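PDB 5YY3: cyclopenase asqI from Emericella nidulans, which catalyses, as a zinc-dependent lyase, the ring contraction of 4'-methoxycyclopenin to 4'-methoxyviridicatin with loss of methyl isocyanate in aspoquinolone biosynthesis. Local coordinates for residues L440-A452 / T637-F649. Residues are numbered along the deposited sequence; the frame is centred on the assembly and turned at random.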
loop_
_atom_site.group_PDB
_atom_site.type_symbol
_atom_site.label_atom_id
_atom_site.label_comp_id
_atom_site.label_asym_id
_atom_site.label_seq_id
_atom_site.Cartn_x
_atom_site.Cartn_y
_atom_site.Cartn_z
ATOM N N LEU A 440 21.639 -24.634 -5.863
ATOM C CA LEU A 440 22.941 -23.970 -5.922
ATOM C C LEU A 440 23.521 -23.680 -4.527
ATOM O O LEU A 440 22.778 -23.384 -3.585
ATOM C CB LEU A 440 22.838 -22.661 -6.717
ATOM C CG LEU A 440 22.389 -22.706 -8.185
ATOM C CD1 LEU A 440 22.097 -21.303 -8.707
ATOM C CD2 LEU A 440 23.416 -23.407 -9.071
ATOM N N ASP A 441 24.847 -23.765 -4.391
ATOM C CA ASP A 441 25.506 -23.207 -3.210
ATOM C C ASP A 441 25.116 -21.732 -3.054
ATOM O O ASP A 441 25.145 -20.973 -4.026
ATOM C CB ASP A 441 27.042 -23.302 -3.302
ATOM C CG ASP A 441 27.570 -24.723 -3.186
ATOM O OD1 ASP A 441 26.796 -25.647 -2.841
ATOM O OD2 ASP A 441 28.785 -24.903 -3.425
ATOM N N GLY A 442 24.780 -21.321 -1.834
ATOM C CA GLY A 442 24.502 -19.921 -1.550
ATOM C C GLY A 442 23.066 -19.518 -1.819
ATOM O O GLY A 442 22.760 -18.338 -1.882
ATOM N N HIS A 443 22.177 -20.489 -1.983
ATOM C CA HIS A 443 20.750 -20.198 -2.123
ATOM C C HIS A 443 20.003 -21.011 -1.086
ATOM O O HIS A 443 19.820 -22.226 -1.246
ATOM C CB HIS A 443 20.231 -20.500 -3.546
ATOM C CG HIS A 443 20.913 -19.695 -4.613
ATOM N ND1 HIS A 443 20.293 -18.653 -5.273
ATOM C CD2 HIS A 443 22.176 -19.751 -5.102
ATOM C CE1 HIS A 443 21.142 -18.110 -6.128
ATOM N NE2 HIS A 443 22.294 -18.756 -6.044
ATOM N N ILE A 444 19.586 -20.341 -0.012
ATOM C CA ILE A 444 18.915 -21.025 1.083
ATOM C C ILE A 444 17.502 -20.464 1.330
ATOM O O ILE A 444 17.087 -19.460 0.724
ATOM C CB ILE A 444 19.768 -20.958 2.364
ATOM C CG1 ILE A 444 19.994 -19.512 2.804
ATOM C CG2 ILE A 444 21.129 -21.652 2.130
ATOM C CD1 ILE A 444 20.878 -19.388 4.066
ATOM N N THR A 445 16.762 -21.119 2.218
ATOM C CA THR A 445 15.312 -20.960 2.232
ATOM C C THR A 445 14.669 -20.837 3.627
ATOM O O THR A 445 14.952 -21.610 4.544
ATOM C CB THR A 445 14.670 -22.142 1.499
ATOM O OG1 THR A 445 15.336 -22.308 0.250
ATOM C CG2 THR A 445 13.194 -21.895 1.248
ATOM N N THR A 446 13.795 -19.853 3.760
ATOM C CA THR A 446 12.959 -19.716 4.936
ATOM C C THR A 446 11.515 -19.971 4.538
ATOM O O THR A 446 11.177 -19.958 3.350
ATOM C CB THR A 446 13.072 -18.329 5.538
ATOM O OG1 THR A 446 12.540 -17.378 4.608
ATOM C CG2 THR A 446 14.539 -17.997 5.837
ATOM N N PHE A 447 10.659 -20.195 5.523
ATOM C CA PHE A 447 9.241 -20.352 5.253
ATOM C C PHE A 447 8.415 -19.695 6.353
ATOM O O PHE A 447 8.861 -19.550 7.498
ATOM C CB PHE A 447 8.866 -21.833 5.101
ATOM C CG PHE A 447 9.371 -22.721 6.215
ATOM C CD1 PHE A 447 8.648 -22.865 7.393
ATOM C CD2 PHE A 447 10.548 -23.443 6.066
ATOM C CE1 PHE A 447 9.107 -23.698 8.419
ATOM C CE2 PHE A 447 11.004 -24.278 7.082
ATOM C CZ PHE A 447 10.284 -24.398 8.263
ATOM N N LEU A 448 7.215 -19.276 5.981
ATOM C CA LEU A 448 6.263 -18.727 6.925
ATOM C C LEU A 448 5.095 -19.688 6.983
ATOM O O LEU A 448 4.374 -19.829 6.017
ATOM C CB LEU A 448 5.819 -17.318 6.507
ATOM C CG LEU A 448 6.993 -16.337 6.606
ATOM C CD1 LEU A 448 6.986 -15.271 5.534
ATOM C CD2 LEU A 448 7.064 -15.695 7.993
ATOM N N GLY A 449 4.950 -20.386 8.103
ATOM C CA GLY A 449 3.803 -21.242 8.321
ATOM C C GLY A 449 2.820 -20.562 9.255
ATOM O O GLY A 449 3.020 -19.416 9.659
ATOM N N PRO A 450 1.748 -21.270 9.614
ATOM C CA PRO A 450 0.727 -20.774 10.534
ATOM C C PRO A 450 1.276 -20.492 11.936
ATOM O O PRO A 450 2.132 -21.222 12.440
ATOM C CB PRO A 450 -0.295 -21.918 10.574
ATOM C CG PRO A 450 -0.015 -22.735 9.347
ATOM C CD PRO A 450 1.451 -22.627 9.132
ATOM N N PRO A 451 0.798 -19.419 12.563
ATOM C CA PRO A 451 1.191 -19.205 13.960
ATOM C C PRO A 451 0.412 -20.162 14.834
ATOM O O PRO A 451 -0.687 -20.593 14.458
ATOM C CB PRO A 451 0.782 -17.754 14.233
ATOM C CG PRO A 451 -0.400 -17.535 13.294
ATOM C CD PRO A 451 -0.090 -18.364 12.048
ATOM N N ALA A 452 0.983 -20.502 15.977
ATOM C CA ALA A 452 0.274 -21.264 16.981
ATOM C C ALA A 452 -0.409 -20.286 17.949
ATOM O O ALA A 452 0.222 -19.762 18.866
ATOM C CB ALA A 452 1.227 -22.196 17.710
ATOM N N THR A 637 37.699 -14.451 5.433
ATOM C CA THR A 637 37.131 -14.676 4.116
ATOM C C THR A 637 35.646 -14.318 4.139
ATOM O O THR A 637 35.033 -14.226 5.205
ATOM C CB THR A 637 37.325 -16.126 3.656
ATOM O OG1 THR A 637 37.149 -16.203 2.231
ATOM C CG2 THR A 637 36.343 -17.059 4.357
ATOM N N SER A 638 35.073 -14.094 2.966
ATOM C CA SER A 638 33.676 -13.695 2.889
ATOM C C SER A 638 33.095 -14.122 1.569
ATOM O O SER A 638 33.825 -14.347 0.598
ATOM C CB SER A 638 33.515 -12.180 3.080
ATOM O OG SER A 638 34.062 -11.477 1.989
ATOM N N THR A 639 31.774 -14.246 1.540
ATOM C CA THR A 639 31.096 -14.771 0.377
ATOM C C THR A 639 29.653 -14.290 0.384
ATOM O O THR A 639 29.071 -14.069 1.445
ATOM C CB THR A 639 31.162 -16.314 0.344
ATOM O OG1 THR A 639 30.743 -16.790 -0.940
ATOM C CG2 THR A 639 30.250 -16.904 1.394
ATOM N N THR A 640 29.075 -14.102 -0.794
ATOM C CA THR A 640 27.685 -13.665 -0.863
ATOM C C THR A 640 26.775 -14.895 -0.942
ATOM O O THR A 640 27.175 -15.933 -1.434
ATOM C CB THR A 640 27.448 -12.714 -2.060
ATOM O OG1 THR A 640 28.455 -11.698 -2.058
ATOM C CG2 THR A 640 26.085 -12.009 -1.946
ATOM N N PHE A 641 25.568 -14.786 -0.404
ATOM C CA PHE A 641 24.550 -15.816 -0.555
ATOM C C PHE A 641 23.198 -15.125 -0.545
ATOM O O PHE A 641 23.101 -13.944 -0.244
ATOM C CB PHE A 641 24.626 -16.872 0.554
ATOM C CG PHE A 641 24.276 -16.349 1.930
ATOM C CD1 PHE A 641 25.190 -15.595 2.651
ATOM C CD2 PHE A 641 23.050 -16.634 2.512
ATOM C CE1 PHE A 641 24.879 -15.118 3.919
ATOM C CE2 PHE A 641 22.744 -16.170 3.780
ATOM C CZ PHE A 641 23.659 -15.414 4.477
ATOM N N LYS A 642 22.153 -15.865 -0.866
ATOM C CA LYS A 642 20.841 -15.274 -0.910
ATOM C C LYS A 642 19.879 -16.076 -0.052
ATOM O O LYS A 642 19.929 -17.311 -0.010
ATOM C CB LYS A 642 20.334 -15.189 -2.356
ATOM C CG LYS A 642 21.071 -14.158 -3.227
ATOM C CD LYS A 642 20.385 -14.019 -4.594
ATOM C CE LYS A 642 21.278 -13.357 -5.630
ATOM N NZ LYS A 642 20.519 -13.030 -6.877
ATOM N N ILE A 643 19.010 -15.361 0.646
ATOM C CA ILE A 643 17.913 -15.987 1.369
ATOM C C ILE A 643 16.593 -15.731 0.646
ATOM O O ILE A 643 16.257 -14.583 0.342
ATOM C CB ILE A 643 17.831 -15.472 2.810
ATOM C CG1 ILE A 643 19.194 -15.645 3.475
ATOM C CG2 ILE A 643 16.763 -16.207 3.579
ATOM C CD1 ILE A 643 19.242 -15.113 4.876
ATOM N N TYR A 644 15.868 -16.819 0.393
ATOM C CA TYR A 644 14.587 -16.817 -0.310
ATOM C C TYR A 644 13.435 -17.060 0.655
ATOM O O TYR A 644 13.432 -18.025 1.424
ATOM C CB TYR A 644 14.554 -17.902 -1.401
ATOM C CG TYR A 644 15.517 -17.675 -2.545
ATOM C CD1 TYR A 644 16.887 -17.865 -2.372
ATOM C CD2 TYR A 644 15.053 -17.292 -3.809
ATOM C CE1 TYR A 644 17.774 -17.653 -3.421
ATOM C CE2 TYR A 644 15.927 -17.078 -4.858
ATOM C CZ TYR A 644 17.286 -17.261 -4.659
ATOM O OH TYR A 644 18.164 -17.053 -5.695
ATOM N N ARG A 645 12.444 -16.183 0.589
ATOM C CA ARG A 645 11.257 -16.274 1.417
ATOM C C ARG A 645 10.187 -17.114 0.734
ATOM O O ARG A 645 10.009 -17.043 -0.487
ATOM C CB ARG A 645 10.725 -14.872 1.706
ATOM C CG ARG A 645 9.590 -14.817 2.669
ATOM C CD ARG A 645 9.307 -13.375 3.037
ATOM N NE ARG A 645 8.588 -12.657 1.995
ATOM C CZ ARG A 645 8.907 -11.433 1.582
ATOM N NH1 ARG A 645 9.954 -10.805 2.113
ATOM N NH2 ARG A 645 8.185 -10.844 0.635
ATOM N N THR A 646 9.459 -17.870 1.552
ATOM C CA THR A 646 8.484 -18.873 1.126
ATOM C C THR A 646 7.298 -18.863 2.098
ATOM O O THR A 646 7.451 -18.468 3.255
ATOM C CB THR A 646 9.175 -20.262 1.072
ATOM O OG1 THR A 646 9.624 -20.523 -0.263
ATOM C CG2 THR A 646 8.304 -21.391 1.561
ATOM N N THR A 647 6.120 -19.263 1.636
ATOM C CA THR A 647 4.971 -19.458 2.511
ATOM C C THR A 647 4.581 -20.946 2.574
ATOM O O THR A 647 4.372 -21.557 1.533
ATOM C CB THR A 647 3.762 -18.651 2.027
ATOM O OG1 THR A 647 4.134 -17.276 1.878
ATOM C CG2 THR A 647 2.632 -18.753 3.033
ATOM N N LYS A 648 4.468 -21.534 3.768
ATOM C CA LYS A 648 3.966 -22.906 3.862
ATOM C C LYS A 648 2.666 -22.960 4.641
ATOM O O LYS A 648 2.670 -22.912 5.875
ATOM C CB LYS A 648 4.995 -23.845 4.502
ATOM C CG LYS A 648 6.250 -23.992 3.676
ATOM C CD LYS A 648 6.968 -25.317 3.915
ATOM C CE LYS A 648 7.342 -25.532 5.377
ATOM N NZ LYS A 648 8.480 -26.512 5.474
ATOM N N PHE A 649 1.557 -23.072 3.906
ATOM C CA PHE A 649 0.217 -23.076 4.470
ATOM C C PHE A 649 -0.078 -24.309 5.340
ATOM O O PHE A 649 0.263 -25.449 4.983
ATOM C CB PHE A 649 -0.809 -22.969 3.330
ATOM C CG PHE A 649 -0.792 -21.632 2.627
ATOM C CD1 PHE A 649 -1.348 -20.509 3.228
ATOM C CD2 PHE A 649 -0.209 -21.492 1.376
ATOM C CE1 PHE A 649 -1.317 -19.276 2.598
ATOM C CE2 PHE A 649 -0.185 -20.260 0.733
ATOM C CZ PHE A 649 -0.745 -19.157 1.339
#
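Strand 443-449 and segment 637-649, which carries the last strand of the domain, pair as parallel neighbours in the mixed sheet of the C-terminal domain, joined by a ladder of six backbone hydrogen bonds. Lys642 N donates to Gly442 O and Lys642 O accepts from Ile444 N; Tyr644 uses its N and O in the same way toward Ile444 O and Thr446 N. Beyond Tyr644 the ladder is less regular: Leu448 N reaches Thr646 O with an N-H...O angle of only 138°, and Lys648 N donates to Leu448 O at 2.8 Å.

One face carries His443, Thr445 and Tyr644. With CG anti to its carbonyl carbon (chi1 -66°), Tyr644 sends its ring back toward His443, where OH and ND1 share a hydrogen bond of 2.7 Å; the two rings meet rim to rim, planes at 34°. Farther along, Lys648 bends at chi3 and lays its end over a face of the Phe447 ring, NZ 3.7 Å from the centroid in a cation-pi contact, while CE adds a CH-pi contact.

In this hemocyanin-type, immunoglobulin-like domain, strand 461-475 flanks 443-449 and strand 571-580 flanks segment 637-649, both antiparallel. The opposite face, with Ile444, Thr446 and Ile643, is largely apolar: Ile444 CD1 touches Phe641 CE2 at 3.7 Å, and Thr446 CG2 meets Ile643 CG2 at 3.6 Å; the Thr446 OG1 is hydrogen-bonded to Val565 O. Leu448 CD1 rests on the aliphatic part of Arg645, whose guanidinium group forms a salt bridge with Asp165 of the second subunit.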